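Long-range contact in dienelactone hydrolase (PDB 2O2G), which is a probable hydrolase of the dienelactone hydrolase family, with an alpha/beta-hydrolase fold: residues L164-G169 with R190-P195. Residues are numbered along the deposited sequence; the frame is centred on the assembly and turned at random.
Sequences LLIVGG and RLVIIP
L165 and V167 pair in parallel with L191 and I193 where strand 163-168 meets strand 189-194, the outermost strand at this end of the mixed sheet. Five backbone hydrogen bonds establish the pairing: L165 N to R190 O (2.8 Å), V192 N to L165 O, V167 N to V192 O, I194 N to V167 O and G169 N to I194 O. The last departs from the pattern, its donor tilted 32° from the carbonyl plane just beyond the end of the strand. The strand axes run 18° apart, evidence of a modest twist.

On the face toward helix 206-221, L164 CD1 meets V192 CG1 at 3.8 Å, the two side chains slanting across each other. The I166 and V192 side chains run alongside one another, CG1 to CG1 at 4.0 Å, while I166 CG2 meets I194 CD1 at 3.7 Å. The other face, where helix 172-184 packs on L165, V167 and L191, also carries the exposed I193. L191, with CG anti to the backbone N (chi1 173°) and its end leaning toward strand 163-168, brings CD1 to 3.8 Å from L165 CB and 4.0 Å from V167 CG1. Farther along, V167 CG2 packs on I193 CG1, and I193 CG2 rests 3.6 Å from G169 CA.

The parallel register and intervening helix 172-184 define a beta-alpha-beta crossover at the sheet edge, as in alpha/beta hydrolases; G168 adjoins residues whose geometry is consistent with a Ser-His-Asp triad (S122, H199, D171).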
# COMPACT_ATOMS: atom_id res chain seq x y z
N LEU A 164 -0.47 -7.47 -7.65
CA LEU A 164 0.57 -8.39 -7.34
C LEU A 164 0.48 -8.73 -5.86
O LEU A 164 0.65 -7.87 -4.97
CB LEU A 164 1.93 -7.74 -7.61
CG LEU A 164 3.17 -8.49 -7.15
CD1 LEU A 164 3.25 -9.87 -7.78
CD2 LEU A 164 4.39 -7.61 -7.50
N LEU A 165 0.22 -9.99 -5.59
CA LEU A 165 0.17 -10.51 -4.23
C LEU A 165 1.56 -11.15 -3.90
O LEU A 165 2.06 -12.00 -4.64
CB LEU A 165 -0.97 -11.52 -4.13
CG LEU A 165 -2.39 -11.06 -4.48
CD1 LEU A 165 -3.39 -12.18 -4.28
CD2 LEU A 165 -2.83 -9.89 -3.64
N ILE A 166 2.19 -10.71 -2.83
CA ILE A 166 3.48 -11.23 -2.44
C ILE A 166 3.32 -11.87 -1.10
O ILE A 166 2.83 -11.20 -0.16
CB ILE A 166 4.58 -10.12 -2.32
CG1 ILE A 166 4.79 -9.34 -3.62
CG2 ILE A 166 5.93 -10.76 -1.93
CD1 ILE A 166 5.67 -8.04 -3.47
N VAL A 167 3.81 -13.09 -0.95
CA VAL A 167 3.77 -13.77 0.34
C VAL A 167 5.09 -14.46 0.65
O VAL A 167 5.84 -14.83 -0.24
CB VAL A 167 2.61 -14.82 0.38
CG1 VAL A 167 1.30 -14.16 0.01
CG2 VAL A 167 2.85 -15.94 -0.62
N GLY A 168 5.34 -14.67 1.94
CA GLY A 168 6.52 -15.43 2.37
C GLY A 168 6.22 -16.92 2.37
O GLY A 168 5.13 -17.34 2.77
N GLY A 169 7.17 -17.72 1.89
CA GLY A 169 7.03 -19.16 1.81
C GLY A 169 6.78 -19.87 3.14
O GLY A 169 6.17 -20.95 3.15
N ARG A 190 -0.93 -11.44 -10.36
CA ARG A 190 0.13 -12.43 -10.08
C ARG A 190 0.31 -12.62 -8.61
O ARG A 190 0.15 -11.69 -7.83
CB ARG A 190 1.46 -12.00 -10.66
CG ARG A 190 2.57 -13.05 -10.66
CD ARG A 190 3.74 -12.54 -11.49
NE ARG A 190 3.28 -12.37 -12.87
CZ ARG A 190 3.72 -11.46 -13.74
NH1 ARG A 190 4.68 -10.60 -13.40
NH2 ARG A 190 3.17 -11.39 -14.95
N LEU A 191 0.63 -13.87 -8.25
CA LEU A 191 1.01 -14.24 -6.89
C LEU A 191 2.43 -14.75 -6.98
O LEU A 191 2.73 -15.64 -7.80
CB LEU A 191 0.11 -15.32 -6.31
CG LEU A 191 0.42 -15.97 -4.95
CD1 LEU A 191 0.45 -15.05 -3.81
CD2 LEU A 191 -0.65 -17.06 -4.65
N VAL A 192 3.29 -14.18 -6.15
CA VAL A 192 4.65 -14.63 -6.08
C VAL A 192 5.02 -14.87 -4.64
O VAL A 192 4.62 -14.12 -3.74
CB VAL A 192 5.64 -13.66 -6.81
CG1 VAL A 192 5.67 -12.30 -6.16
CG2 VAL A 192 7.05 -14.28 -6.86
N ILE A 193 5.83 -15.91 -4.44
CA ILE A 193 6.25 -16.37 -3.14
C ILE A 193 7.75 -16.16 -2.95
O ILE A 193 8.57 -16.57 -3.79
CB ILE A 193 5.92 -17.87 -2.99
CG1 ILE A 193 4.42 -18.13 -3.28
CG2 ILE A 193 6.28 -18.35 -1.63
CD1 ILE A 193 4.02 -19.56 -3.09
N ILE A 194 8.12 -15.57 -1.81
CA ILE A 194 9.54 -15.38 -1.52
C ILE A 194 9.92 -16.57 -0.65
O ILE A 194 9.38 -16.75 0.45
CB ILE A 194 9.85 -14.02 -0.90
CG1 ILE A 194 9.51 -12.91 -1.91
CG2 ILE A 194 11.31 -13.95 -0.47
CD1 ILE A 194 9.53 -11.54 -1.34
N PRO A 195 10.81 -17.43 -1.17
CA PRO A 195 11.09 -18.64 -0.41
C PRO A 195 11.70 -18.40 0.95
O PRO A 195 12.51 -17.49 1.11
CB PRO A 195 12.07 -19.40 -1.29
CG PRO A 195 12.64 -18.40 -2.23
CD PRO A 195 11.57 -17.40 -2.44